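Aldose 1-epimerase (Caenorhabditis elegans, PDB 1LUR) probably interconverts the alpha and beta anomers of aldoses such as galactose, acting as a mutarotase. Local coordinates at residues A[83-88]-A[320-325]; A[89-92]-A[98-101]; A[108-113]-A[130-135]. All coordinates share one frame; numbering follows the deposited sequence.

Contact 1: residues A[83-88]-A[320-325]; sequences HFDGKQ and SLRPGD
The Phe84 ring meets Ser320 at its edge, where CB of the serine lies near the ring plane, 3.8 Å from Phe84 CE1. One face lies beneath the neighbouring carboxylate, with Asp85 CG 3.6 Å above the plane and shifted toward the rim. The Arg322 guanidinium is nearly parallel to the ring (planes 9° apart), its NH2 3.8 Å from Phe84 CE1, and receives the carboxylate edge-on, those two planes 14° apart. Arg322 grips end-on: its NH1 holds OD2 of Asp85 at 2.9 Å along a nearly straight bond (172°), while its NH2 reaches OD1 of Asp85 at the same 2.9 Å. Each oxygen uses its syn lone pair, in a bidentate salt bridge that fixes the rotation of both groups; the planar two-nitrogen end of arginine matches a carboxylate's two oxygens. Asp85 and Gly86 form the corner of a type I' turn closing the hairpin of strands 81-84 and 87-90. Positive phi at both corner positions suits glycine and is tolerated by aspartate. Just beyond strand 320-321, the Arg322 chain, extended from CG to NE, is long enough to reach the turn. The serine hydroxyl is hydrogen-bonded to Asp318, and Pro136 packs on Phe84.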
loop_
_atom_site.group_PDB
_atom_site.type_symbol
_atom_site.label_atom_id
_atom_site.label_comp_id
_atom_site.label_asym_id
_atom_site.label_seq_id
_atom_site.Cartn_x
_atom_site.Cartn_y
_atom_site.Cartn_z
ATOM N N HIS A 83 -11.753 -8.689 18.946
ATOM C CA HIS A 83 -12.054 -8.295 20.303
ATOM C C HIS A 83 -11.225 -7.057 20.591
ATOM O O HIS A 83 -10.015 -7.053 20.373
ATOM C CB HIS A 83 -11.701 -9.419 21.279
ATOM C CG HIS A 83 -12.446 -10.693 21.018
ATOM N ND1 HIS A 83 -12.041 -11.611 20.072
ATOM C CD2 HIS A 83 -13.592 -11.181 21.547
ATOM C CE1 HIS A 83 -12.907 -12.610 20.030
ATOM N NE2 HIS A 83 -13.859 -12.372 20.915
ATOM N N PHE A 84 -11.879 -5.997 21.052
ATOM C CA PHE A 84 -11.176 -4.763 21.361
ATOM C C PHE A 84 -11.599 -4.257 22.730
ATOM O O PHE A 84 -12.774 -3.979 22.955
ATOM C CB PHE A 84 -11.478 -3.693 20.308
ATOM C CG PHE A 84 -10.757 -2.402 20.543
ATOM C CD1 PHE A 84 -9.395 -2.294 20.280
ATOM C CD2 PHE A 84 -11.422 -1.309 21.084
ATOM C CE1 PHE A 84 -8.706 -1.115 20.557
ATOM C CE2 PHE A 84 -10.742 -0.127 21.364
ATOM C CZ PHE A 84 -9.384 -0.030 21.101
ATOM N N ASP A 85 -10.637 -4.142 23.639
ATOM C CA ASP A 85 -10.919 -3.663 24.985
ATOM C C ASP A 85 -12.035 -4.465 25.680
ATOM O O ASP A 85 -12.918 -3.895 26.323
ATOM C CB ASP A 85 -11.273 -2.169 24.930
ATOM C CG ASP A 85 -10.044 -1.277 24.699
ATOM O OD1 ASP A 85 -8.923 -1.819 24.559
ATOM O OD2 ASP A 85 -10.205 -0.036 24.659
ATOM N N GLY A 86 -11.977 -5.787 25.537
ATOM C CA GLY A 86 -12.968 -6.661 26.147
ATOM C C GLY A 86 -14.335 -6.680 25.489
ATOM O O GLY A 86 -15.287 -7.253 26.021
ATOM N N LYS A 87 -14.437 -6.069 24.318
ATOM C CA LYS A 87 -15.704 -6.027 23.607
ATOM C C LYS A 87 -15.544 -6.623 22.216
ATOM O O LYS A 87 -14.569 -6.344 21.521
ATOM C CB LYS A 87 -16.173 -4.577 23.519
ATOM C CG LYS A 87 -17.589 -4.391 23.048
ATOM C CD LYS A 87 -17.934 -2.916 23.038
ATOM C CE LYS A 87 -19.303 -2.672 22.437
ATOM N NZ LYS A 87 -19.522 -1.217 22.206
ATOM N N GLN A 88 -16.500 -7.450 21.807
ATOM C CA GLN A 88 -16.416 -8.058 20.491
ATOM C C GLN A 88 -17.050 -7.200 19.409
ATOM O O GLN A 88 -18.127 -6.635 19.595
ATOM C CB GLN A 88 -17.069 -9.444 20.495
ATOM C CG GLN A 88 -16.835 -10.215 19.199
ATOM C CD GLN A 88 -17.200 -11.683 19.307
ATOM O OE1 GLN A 88 -18.361 -12.031 19.496
ATOM N NE2 GLN A 88 -16.200 -12.553 19.186
ATOM N N SER A 320 -3.812 -0.378 18.088
ATOM C CA SER A 320 -4.852 0.458 18.657
ATOM C C SER A 320 -4.409 1.914 18.553
ATOM O O SER A 320 -3.215 2.207 18.496
ATOM C CB SER A 320 -5.090 0.095 20.128
ATOM O OG SER A 320 -3.922 0.312 20.898
ATOM N N LEU A 321 -5.382 2.813 18.493
ATOM C CA LEU A 321 -5.142 4.250 18.406
ATOM C C LEU A 321 -6.057 4.795 19.496
ATOM O O LEU A 321 -7.281 4.693 19.391
ATOM C CB LEU A 321 -5.560 4.801 17.042
ATOM C CG LEU A 321 -5.462 6.324 16.912
ATOM C CD1 LEU A 321 -4.014 6.771 17.169
ATOM C CD2 LEU A 321 -5.913 6.754 15.524
ATOM N N ARG A 322 -5.460 5.363 20.545
ATOM C CA ARG A 322 -6.232 5.905 21.658
ATOM C C ARG A 322 -6.112 7.420 21.818
ATOM O O ARG A 322 -5.107 8.015 21.423
ATOM C CB ARG A 322 -5.796 5.193 22.937
ATOM C CG ARG A 322 -5.925 3.678 22.817
ATOM C CD ARG A 322 -5.316 2.922 23.985
ATOM N NE ARG A 322 -5.404 1.477 23.770
ATOM C CZ ARG A 322 -6.519 0.760 23.896
ATOM N NH1 ARG A 322 -7.657 1.341 24.254
ATOM N NH2 ARG A 322 -6.503 -0.539 23.627
ATOM N N PRO A 323 -7.144 8.054 22.404
ATOM C CA PRO A 323 -7.205 9.502 22.635
ATOM C C PRO A 323 -5.905 10.051 23.199
ATOM O O PRO A 323 -5.333 9.481 24.125
ATOM C CB PRO A 323 -8.368 9.644 23.615
ATOM C CG PRO A 323 -9.277 8.526 23.207
ATOM C CD PRO A 323 -8.304 7.383 23.018
ATOM N N GLY A 324 -5.439 11.157 22.635
ATOM C CA GLY A 324 -4.205 11.749 23.112
ATOM C C GLY A 324 -2.975 11.291 22.356
ATOM O O GLY A 324 -1.970 12.006 22.328
ATOM N N ASP A 325 -3.031 10.107 21.750
ATOM C CA ASP A 325 -1.877 9.614 21.005
ATOM C C ASP A 325 -1.930 10.051 19.551
ATOM O O ASP A 325 -2.960 10.523 19.062
ATOM C CB ASP A 325 -1.781 8.089 21.072
ATOM C CG ASP A 325 -1.523 7.579 22.478
ATOM O OD1 ASP A 325 -0.925 8.322 23.291
ATOM O OD2 ASP A 325 -1.900 6.427 22.769
#

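Contact 2: residues A[89-92]-A[98-101]; sequences YTMT and HYLH
Carbon-to-ring packing dominates where Met91, present as selenomethionine, lies over Tyr99. Its CB sits 3.6 Å from the centroid of the Tyr99 ring and only 10° off the normal, a CH-pi contact over the middle of one face. CG of Met91 lies on the same face, 3.7 Å from Tyr99 CE2. The chain then bends at chi2 (68°) and carries the selenium away, so the Met-aromatic component is distant: Met91 SE is 5.3 Å from the centroid of the Tyr99 ring. A long, flexible residue suits this place because CB and CG can both lie on the aromatic face while the chain bends off beyond them.

Polar contact is confined to the ring's margin. Thr92 O lies near the ring plane, 3.2 Å from Tyr99 CD1, where an aromatic edge presents its slightly positive hydrogens. Farther out, the phenol hydroxyl is hydrogen-bonded to Asp133 O. The backbone of Tyr99 pairs with Ile77, in the two-stranded sheet of 76-77 and 99-100, whereas Met91 pairs with Ser80 just beyond the hairpin strand 87-90. With a leucine in place of Tyr99, Asp133 O would probably lose its hydroxyl mate and Met91 CB the flat surface beneath it.

No hydrogen bond joins the two segments directly, so their attraction rests on dispersion over the ring face and weak electrostatics at its edge.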
loop_
_atom_site.group_PDB
_atom_site.type_symbol
_atom_site.label_atom_id
_atom_site.label_comp_id
_atom_site.label_asym_id
_atom_site.label_seq_id
_atom_site.Cartn_x
_atom_site.Cartn_y
_atom_site.Cartn_z
ATOM N N TYR A 89 -16.362 -7.091 18.279
ATOM C CA TYR A 89 -16.854 -6.310 17.153
ATOM C C TYR A 89 -16.988 -7.270 15.989
ATOM O O TYR A 89 -16.059 -8.019 15.681
ATOM C CB TYR A 89 -15.882 -5.183 16.809
ATOM C CG TYR A 89 -15.917 -4.067 17.818
ATOM C CD1 TYR A 89 -16.714 -2.940 17.615
ATOM C CD2 TYR A 89 -15.204 -4.165 19.005
ATOM C CE1 TYR A 89 -16.800 -1.942 18.579
ATOM C CE2 TYR A 89 -15.282 -3.177 19.977
ATOM C CZ TYR A 89 -16.080 -2.072 19.760
ATOM O OH TYR A 89 -16.169 -1.115 20.733
ATOM N N THR A 90 -18.159 -7.262 15.363
ATOM C CA THR A 90 -18.433 -8.133 14.232
ATOM C C THR A 90 -18.928 -7.303 13.067
ATOM O O THR A 90 -19.879 -6.536 13.201
ATOM C CB THR A 90 -19.492 -9.168 14.603
ATOM O OG1 THR A 90 -20.603 -8.505 15.221
ATOM C CG2 THR A 90 -18.912 -10.177 15.573
HETATM N N MSE A 91 -18.258 -7.444 11.930
HETATM C CA MSE A 91 -18.622 -6.705 10.736
HETATM C C MSE A 91 -19.242 -7.654 9.705
HETATM O O MSE A 91 -19.230 -8.877 9.886
HETATM C CB MSE A 91 -17.373 -6.030 10.157
HETATM C CG MSE A 91 -16.817 -4.861 10.992
HETATM SE SE MSE A 91 -16.034 -5.313 12.717
HETATM C CE MSE A 91 -17.490 -4.792 13.890
ATOM N N THR A 92 -19.809 -7.089 8.644
ATOM C CA THR A 92 -20.424 -7.898 7.593
ATOM C C THR A 92 -19.287 -8.255 6.633
ATOM O O THR A 92 -18.604 -7.367 6.123
ATOM C CB THR A 92 -21.509 -7.104 6.819
ATOM O OG1 THR A 92 -22.612 -6.809 7.692
ATOM C CG2 THR A 92 -22.008 -7.910 5.614
ATOM N N HIS A 98 -13.902 -13.075 5.558
ATOM C CA HIS A 98 -13.175 -11.984 6.206
ATOM C C HIS A 98 -13.617 -10.562 5.846
ATOM O O HIS A 98 -14.417 -10.354 4.928
ATOM C CB HIS A 98 -11.681 -12.147 5.908
ATOM C CG HIS A 98 -11.192 -13.559 6.022
ATOM N ND1 HIS A 98 -11.334 -14.309 7.168
ATOM C CD2 HIS A 98 -10.561 -14.358 5.126
ATOM C CE1 HIS A 98 -10.813 -15.509 6.977
ATOM N NE2 HIS A 98 -10.338 -15.564 5.746
ATOM N N TYR A 99 -13.079 -9.590 6.589
ATOM C CA TYR A 99 -13.369 -8.167 6.400
ATOM C C TYR A 99 -12.072 -7.564 5.867
ATOM O O TYR A 99 -11.112 -7.361 6.616
ATOM C CB TYR A 99 -13.734 -7.515 7.733
ATOM C CG TYR A 99 -14.477 -6.211 7.598
ATOM C CD1 TYR A 99 -15.696 -6.152 6.914
ATOM C CD2 TYR A 99 -14.000 -5.041 8.195
ATOM C CE1 TYR A 99 -16.422 -4.980 6.832
ATOM C CE2 TYR A 99 -14.727 -3.847 8.116
ATOM C CZ TYR A 99 -15.942 -3.831 7.433
ATOM O OH TYR A 99 -16.695 -2.682 7.370
ATOM N N LEU A 100 -12.065 -7.259 4.574
ATOM C CA LEU A 100 -10.900 -6.698 3.903
ATOM C C LEU A 100 -10.831 -5.193 3.669
ATOM O O LEU A 100 -11.789 -4.569 3.224
ATOM C CB LEU A 100 -10.736 -7.409 2.556
ATOM C CG LEU A 100 -9.592 -7.002 1.626
ATOM C CD1 LEU A 100 -8.289 -7.571 2.140
ATOM C CD2 LEU A 100 -9.871 -7.534 0.224
ATOM N N HIS A 101 -9.662 -4.627 3.961
ATOM C CA HIS A 101 -9.408 -3.203 3.789
ATOM C C HIS A 101 -10.447 -2.245 4.337
ATOM O O HIS A 101 -10.837 -1.295 3.655
ATOM C CB HIS A 101 -9.181 -2.886 2.306
ATOM C CG HIS A 101 -8.069 -3.670 1.685
ATOM N ND1 HIS A 101 -6.889 -3.937 2.346
ATOM C CD2 HIS A 101 -7.942 -4.208 0.450
ATOM C CE1 HIS A 101 -6.080 -4.604 1.543
ATOM N NE2 HIS A 101 -6.694 -4.782 0.386
#

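Contact 3: residues A[108-113]-A[130-135]; sequences GYRKWE and EQDDGL
Arg110 reaches from the loop before strand 113-118 to Asp132, on the short helix 130-133 that connects strands 121-129 and 138-147, neighbours in the large antiparallel sheet of this mutarotase-family fold. Next in sequence, Asp133 forms an Asx turn: its OD1 accepts the backbone N of Leu135 at 3.0 Å, with an N-H...O angle of 160°. Gly134 lies between them with positive phi, a backbone shape that favours glycine.

This turn is the firmly bonded part. Asp133 OD1 also makes a salt bridge with Arg72, and Asp132 OD2 accepts from the backbone N of Asn129, so both carboxylates are held by partners outside the two segments.

Across to the 108-113 loop, which Trp112 seats against strand 121-129, the meeting is looser and lies at the surface. Arg110 NH1 comes no closer than 3.8 Å to OD2 of Asp132. The carboxylate stands over one face of the guanidinium, its plane turned 36° from it, and no N-H points at that oxygen; the attraction is a long ion pair of charges alone. A chi3 of 57° bends the arginine, whose side chain crosses that of Asp132 at about a right angle and also packs on Ala128. Its length and delocalised charge suit a place where one nitrogen must serve several weak partners: NH1 also gives a weak hydrogen bond to Arg127 O. Arg110 and Asp133, though oppositely charged, do not touch, and a single water bridges them. It lies in the guanidinium plane, accepting from Arg110 NH1 at 3.2 Å and donating to Asp133 OD2, also at 3.2 Å.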
loop_
_atom_site.group_PDB
_atom_site.type_symbol
_atom_site.label_atom_id
_atom_site.label_comp_id
_atom_site.label_asym_id
_atom_site.label_seq_id
_atom_site.Cartn_x
_atom_site.Cartn_y
_atom_site.Cartn_z
ATOM N N GLY A 108 -10.428 3.761 1.645
ATOM C CA GLY A 108 -10.128 3.725 0.225
ATOM C C GLY A 108 -11.339 4.011 -0.650
ATOM O O GLY A 108 -11.189 4.364 -1.824
ATOM N N TYR A 109 -12.537 3.872 -0.085
ATOM C CA TYR A 109 -13.766 4.118 -0.841
ATOM C C TYR A 109 -14.466 5.408 -0.465
ATOM O O TYR A 109 -15.641 5.590 -0.778
ATOM C CB TYR A 109 -14.748 2.956 -0.660
ATOM C CG TYR A 109 -14.271 1.669 -1.272
ATOM C CD1 TYR A 109 -14.104 1.555 -2.649
ATOM C CD2 TYR A 109 -13.944 0.575 -0.474
ATOM C CE1 TYR A 109 -13.617 0.382 -3.218
ATOM C CE2 TYR A 109 -13.458 -0.600 -1.033
ATOM C CZ TYR A 109 -13.294 -0.687 -2.407
ATOM O OH TYR A 109 -12.789 -1.838 -2.970
ATOM N N ARG A 110 -13.755 6.310 0.200
ATOM C CA ARG A 110 -14.370 7.567 0.593
ATOM C C ARG A 110 -13.672 8.788 0.009
ATOM O O ARG A 110 -12.501 8.734 -0.354
ATOM C CB ARG A 110 -14.424 7.650 2.114
ATOM C CG ARG A 110 -15.244 6.514 2.720
ATOM C CD ARG A 110 -15.310 6.635 4.211
ATOM N NE ARG A 110 -15.873 7.922 4.594
ATOM C CZ ARG A 110 -15.848 8.406 5.829
ATOM N NH1 ARG A 110 -15.286 7.702 6.804
ATOM N NH2 ARG A 110 -16.375 9.597 6.084
ATOM N N LYS A 111 -14.416 9.884 -0.095
ATOM C CA LYS A 111 -13.894 11.128 -0.634
ATOM C C LYS A 111 -13.212 11.926 0.472
ATOM O O LYS A 111 -13.865 12.415 1.397
ATOM C CB LYS A 111 -15.036 11.947 -1.247
ATOM C CG LYS A 111 -15.928 11.149 -2.199
ATOM C CD LYS A 111 -16.960 12.037 -2.892
ATOM C CE LYS A 111 -16.306 12.904 -3.955
ATOM N NZ LYS A 111 -15.671 12.054 -5.005
ATOM N N TRP A 112 -11.892 12.047 0.377
ATOM C CA TRP A 112 -11.118 12.784 1.368
ATOM C C TRP A 112 -11.113 14.277 1.050
ATOM O O TRP A 112 -11.252 14.668 -0.107
ATOM C CB TRP A 112 -9.670 12.302 1.377
ATOM C CG TRP A 112 -9.470 10.888 1.797
ATOM C CD1 TRP A 112 -10.053 9.774 1.259
ATOM C CD2 TRP A 112 -8.565 10.426 2.802
ATOM N NE1 TRP A 112 -9.556 8.639 1.870
ATOM C CE2 TRP A 112 -8.641 9.014 2.818
ATOM C CE3 TRP A 112 -7.693 11.067 3.688
ATOM C CZ2 TRP A 112 -7.873 8.235 3.687
ATOM C CZ3 TRP A 112 -6.928 10.288 4.554
ATOM C CH2 TRP A 112 -7.024 8.889 4.544
ATOM N N GLU A 113 -10.933 15.097 2.080
ATOM C CA GLU A 113 -10.898 16.549 1.916
ATOM C C GLU A 113 -9.467 16.973 1.593
ATOM O O GLU A 113 -8.513 16.352 2.056
ATOM C CB GLU A 113 -11.325 17.245 3.212
ATOM C CG GLU A 113 -12.779 17.044 3.594
ATOM C CD GLU A 113 -13.715 17.889 2.757
ATOM O OE1 GLU A 113 -13.633 19.131 2.856
ATOM O OE2 GLU A 113 -14.528 17.317 1.999
ATOM N N GLU A 130 -17.232 4.146 14.060
ATOM C CA GLU A 130 -17.917 2.864 13.957
ATOM C C GLU A 130 -19.129 2.887 13.014
ATOM O O GLU A 130 -19.359 1.918 12.292
ATOM C CB GLU A 130 -18.329 2.368 15.354
ATOM C CG GLU A 130 -18.857 0.926 15.378
ATOM C CD GLU A 130 -19.221 0.448 16.781
ATOM O OE1 GLU A 130 -19.107 1.257 17.724
ATOM O OE2 GLU A 130 -19.621 -0.736 16.940
ATOM N N GLN A 131 -19.898 3.978 13.000
ATOM C CA GLN A 131 -21.065 4.033 12.113
ATOM C C GLN A 131 -20.687 3.983 10.643
ATOM O O GLN A 131 -21.455 3.488 9.821
ATOM C CB GLN A 131 -21.907 5.293 12.345
ATOM C CG GLN A 131 -22.862 5.218 13.517
ATOM C CD GLN A 131 -22.292 5.857 14.761
ATOM O OE1 GLN A 131 -21.876 7.023 14.739
ATOM N NE2 GLN A 131 -22.276 5.109 15.861
ATOM N N ASP A 132 -19.511 4.505 10.311
ATOM C CA ASP A 132 -19.052 4.509 8.928
ATOM C C ASP A 132 -18.571 3.155 8.433
ATOM O O ASP A 132 -18.875 2.760 7.305
ATOM C CB ASP A 132 -17.888 5.489 8.726
ATOM C CG ASP A 132 -18.271 6.922 8.978
ATOM O OD1 ASP A 132 -19.239 7.399 8.349
ATOM O OD2 ASP A 132 -17.591 7.576 9.793
ATOM N N ASP A 133 -17.829 2.437 9.275
ATOM C CA ASP A 133 -17.302 1.137 8.872
ATOM C C ASP A 133 -17.417 -0.039 9.834
ATOM O O ASP A 133 -16.859 -1.103 9.568
ATOM C CB ASP A 133 -15.836 1.320 8.519
ATOM C CG ASP A 133 -15.060 2.005 9.637
ATOM O OD1 ASP A 133 -15.419 1.794 10.817
ATOM O OD2 ASP A 133 -14.094 2.741 9.347
ATOM N N GLY A 134 -18.100 0.148 10.957
ATOM C CA GLY A 134 -18.241 -0.943 11.905
ATOM C C GLY A 134 -17.030 -1.245 12.773
ATOM O O GLY A 134 -17.101 -2.113 13.646
ATOM N N LEU A 135 -15.910 -0.565 12.540
ATOM C CA LEU A 135 -14.723 -0.814 13.352
ATOM C C LEU A 135 -14.834 0.045 14.625
ATOM O O LEU A 135 -15.521 1.069 14.635
ATOM C CB LEU A 135 -13.450 -0.510 12.542
ATOM C CG LEU A 135 -13.120 -1.565 11.461
ATOM C CD1 LEU A 135 -12.066 -1.033 10.495
ATOM C CD2 LEU A 135 -12.623 -2.860 12.126
HETATM O O HOH W 1 -14.479 4.645 6.853
#

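In the fold
The three contacts lie on the same side of the chain's centre. Contacts 1 and 2 share the hairpin of strands 81-84 and 87-90, their centres 16 Å apart, and touch where Phe84 CB packs 3.9 Å from Tyr89 CE2. Contacts 2 and 3 are nearer, with centres 13 Å apart; besides the Tyr99 hydroxyl bond, Tyr89 CE1 packs 3.5 Å from Glu130 OE2. Contacts 1 and 3 do not touch; their nearest atoms are about 5 Å apart. Contact 2 ends at His101, whose ring meets that of His172 on strand 170-175; in relatives of this family histidines line the sugar site, so this end probably lies toward it.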